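Long-range contact in yersinopine synthase (PDB 6C4M), which catalyses the NADPH-dependent reductive condensation of pyruvate with an aminobutanoate intermediate, the last step in making the metallophore yersinopine: residues A301-D306 / P425-L430. Residues are numbered along the deposited sequence; the frame is centred on the assembly and turned at random.
Sequences AGLADD and PTAQRL
Asp306, from the middle of helix 294-313, presents its carboxylate to the first turn of helix 425-445. OD2 takes two backbone amides: Ala427 N, at 3.0 Å, sends a nearly straight bond (167°) almost down the C-O axis of OD2, whereas the bond from Thr426 N, though 2.8 Å long, is bent (122°) and weak. The other oxygen, OD1, rests 3.4 Å from CD of the Pro425 ring and is salt-bridged to Arg309. A water bridges Asp306 and Thr426, donating to Asp306 OD1 (2.8 Å) and hydrogen-bonding to Thr426 OG1.

Thr426 packs directly on the backbone opposite. Its OG1 is 3.4 Å from Gly302 C, while CG2, anti to its own backbone N, sits against Leu303 N. Because Gly302 has no side chain, this hydroxyl can settle against the helix, and the segment axes approach to 8.2 Å with their directions 122° apart.

The apolar part is spread over the two branches of Leu303. CD1 meets Ala427 CB at 3.9 Å, and CD2 reaches CD1 of Leu430, whose side chain crosses that of Leu303 at about a right angle. Leu410 of helix 401-419 and Pro261 of helix 255-264 extend this core, with the side chain of His260, the proposed proton donor/acceptor, about 8 Å from that of Leu303.

The carboxylate thus binds the N-terminal turn of helix 425-445 from a separate helix, at amides that have no i-4 carbonyl within their own helix. Its negative charge probably interacts favourably with the helix dipole, while Arg309 would help to balance it in this buried setting.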
ATOM      1  N   ALA A 301       0.074 -16.933   0.192  1.00 30.63           N
ATOM      2  CA  ALA A 301      -0.112 -17.731  -1.009  1.00 33.99           C
ATOM      3  C   ALA A 301       0.333 -19.175  -0.797  1.00 28.39           C
ATOM      4  O   ALA A 301      -0.322 -20.100  -1.275  1.00 26.57           O
ATOM      5  CB  ALA A 301       0.656 -17.090  -2.160  1.00 34.18           C
ATOM      6  N   GLY A 302       1.475 -19.386  -0.131  1.00 27.80           N
ATOM      7  CA  GLY A 302       1.967 -20.743   0.081  1.00 28.27           C
ATOM      8  C   GLY A 302       1.068 -21.574   0.982  1.00 29.43           C
ATOM      9  O   GLY A 302       0.892 -22.784   0.768  1.00 30.64           O
ATOM     10  N   LEU A 303       0.511 -20.957   2.027  1.00 26.66           N
ATOM     11  CA  LEU A 303      -0.419 -21.693   2.889  1.00 24.58           C
ATOM     12  C   LEU A 303      -1.697 -22.097   2.143  1.00 31.74           C
ATOM     13  O   LEU A 303      -2.217 -23.211   2.332  1.00 27.87           O
ATOM     14  CB  LEU A 303      -0.740 -20.845   4.128  1.00 30.15           C
ATOM     15  CG  LEU A 303      -1.708 -21.439   5.161  1.00 28.37           C
ATOM     16  CD1 LEU A 303      -1.147 -22.715   5.732  1.00 29.25           C
ATOM     17  CD2 LEU A 303      -2.017 -20.442   6.262  1.00 25.93           C
ATOM     18  N   ALA A 304      -2.219 -21.216   1.288  1.00 30.28           N
ATOM     19  CA  ALA A 304      -3.329 -21.606   0.421  1.00 26.17           C
ATOM     20  C   ALA A 304      -2.953 -22.800  -0.458  1.00 27.66           C
ATOM     21  O   ALA A 304      -3.763 -23.714  -0.647  1.00 33.47           O
ATOM     22  CB  ALA A 304      -3.761 -20.407  -0.441  1.00 30.68           C
ATOM     23  N   ASP A 305      -1.735 -22.800  -1.026  1.00 26.95           N
ATOM     24  CA  ASP A 305      -1.272 -23.978  -1.767  1.00 26.73           C
ATOM     25  C   ASP A 305      -1.302 -25.221  -0.884  1.00 30.44           C
ATOM     26  O   ASP A 305      -1.623 -26.313  -1.357  1.00 30.25           O
ATOM     27  CB  ASP A 305       0.165 -23.792  -2.286  1.00 30.53           C
ATOM     28  CG  ASP A 305       0.285 -22.806  -3.401  1.00 47.01           C
ATOM     29  OD1 ASP A 305      -0.653 -22.687  -4.217  1.00 50.37           O
ATOM     30  OD2 ASP A 305       1.372 -22.190  -3.479  1.00 48.82           O
ATOM     31  N   ASP A 306      -0.897 -25.084   0.383  1.00 26.47           N
ATOM     32  CA  ASP A 306      -0.849 -26.226   1.293  1.00 29.00           C
ATOM     33  C   ASP A 306      -2.258 -26.786   1.547  1.00 31.65           C
ATOM     34  O   ASP A 306      -2.473 -28.008   1.542  1.00 27.91           O
ATOM     35  CB  ASP A 306      -0.202 -25.816   2.618  1.00 29.29           C
ATOM     36  CG  ASP A 306       1.314 -25.568   2.513  1.00 30.04           C
ATOM     37  OD1 ASP A 306       1.910 -25.756   1.428  1.00 31.92           O
ATOM     38  OD2 ASP A 306       1.910 -25.198   3.550  1.00 27.79           O
ATOM     39  N   PRO A 425       4.591 -27.200   3.575  1.00 33.69           N
ATOM     40  CA  PRO A 425       5.815 -26.505   4.018  1.00 34.56           C
ATOM     41  C   PRO A 425       5.561 -25.126   4.573  1.00 35.64           C
ATOM     42  O   PRO A 425       6.293 -24.689   5.463  1.00 33.84           O
ATOM     43  CB  PRO A 425       6.674 -26.443   2.747  1.00 37.39           C
ATOM     44  CG  PRO A 425       6.141 -27.472   1.861  1.00 42.87           C
ATOM     45  CD  PRO A 425       4.677 -27.608   2.167  1.00 37.76           C
ATOM     46  N   THR A 426       4.585 -24.385   4.058  1.00 30.14           N
ATOM     47  CA  THR A 426       4.352 -23.061   4.624  1.00 27.22           C
ATOM     48  C   THR A 426       3.739 -23.179   6.009  1.00 26.44           C
ATOM     49  O   THR A 426       4.180 -22.504   6.949  1.00 24.42           O
ATOM     50  CB  THR A 426       3.483 -22.227   3.688  1.00 31.25           C
ATOM     51  OG1 THR A 426       4.141 -22.159   2.426  1.00 28.03           O
ATOM     52  CG2 THR A 426       3.310 -20.837   4.205  1.00 28.57           C
ATOM     53  N   ALA A 427       2.736 -24.055   6.164  1.00 25.70           N
ATOM     54  CA  ALA A 427       2.190 -24.325   7.493  1.00 21.38           C
ATOM     55  C   ALA A 427       3.279 -24.767   8.472  1.00 26.57           C
ATOM     56  O   ALA A 427       3.300 -24.341   9.631  1.00 22.93           O
ATOM     57  CB  ALA A 427       1.108 -25.400   7.415  1.00 28.80           C
ATOM     58  N   GLN A 428       4.193 -25.613   8.020  1.00 27.71           N
ATOM     59  CA  GLN A 428       5.245 -26.100   8.899  1.00 33.95           C
ATOM     60  C   GLN A 428       6.191 -24.964   9.297  1.00 38.94           C
ATOM     61  O   GLN A 428       6.544 -24.822  10.476  1.00 32.45           O
ATOM     62  CB  GLN A 428       5.976 -27.230   8.184  1.00 36.07           C
ATOM     63  CG  GLN A 428       7.098 -27.898   8.907  1.00 48.87           C
ATOM     64  CD  GLN A 428       7.635 -29.055   8.083  1.00 62.90           C
ATOM     65  OE1 GLN A 428       6.868 -29.779   7.435  1.00 70.09           O
ATOM     66  NE2 GLN A 428       8.952 -29.220   8.075  1.00 68.43           N
ATOM     67  N   ARG A 429       6.553 -24.108   8.337  1.00 29.43           N
ATOM     68  CA  ARG A 429       7.435 -22.989   8.633  1.00 30.36           C
ATOM     69  C   ARG A 429       6.778 -22.033   9.613  1.00 23.55           C
ATOM     70  O   ARG A 429       7.411 -21.606  10.595  1.00 25.87           O
ATOM     71  CB  ARG A 429       7.841 -22.287   7.323  1.00 29.71           C
ATOM     72  CG  ARG A 429       8.285 -20.821   7.465  1.00 36.68           C
ATOM     73  CD  ARG A 429       8.970 -20.216   6.160  1.00 39.57           C
ATOM     74  NE  ARG A 429       8.009 -19.840   5.115  1.00 41.35           N
ATOM     75  CZ  ARG A 429       7.646 -20.609   4.080  1.00 42.56           C
ATOM     76  NH1 ARG A 429       8.168 -21.823   3.902  1.00 45.02           N
ATOM     77  NH2 ARG A 429       6.753 -20.156   3.200  1.00 43.29           N
ATOM     78  N   LEU A 430       5.489 -21.751   9.400  1.00 25.76           N
ATOM     79  CA  LEU A 430       4.743 -20.853  10.279  1.00 23.19           C
ATOM     80  C   LEU A 430       4.666 -21.392  11.702  1.00 28.15           C
ATOM     81  O   LEU A 430       4.789 -20.632  12.669  1.00 25.05           O
ATOM     82  CB  LEU A 430       3.337 -20.641   9.735  1.00 22.38           C
ATOM     83  CG  LEU A 430       3.125 -19.893   8.435  1.00 23.54           C
ATOM     84  CD1 LEU A 430       1.677 -19.917   7.946  1.00 26.33           C
ATOM     85  CD2 LEU A 430       3.583 -18.453   8.632  1.00 28.19           C
TER
HETATM   86  O   HOH W   1       4.018 -24.128   0.565  1.00 34.23           O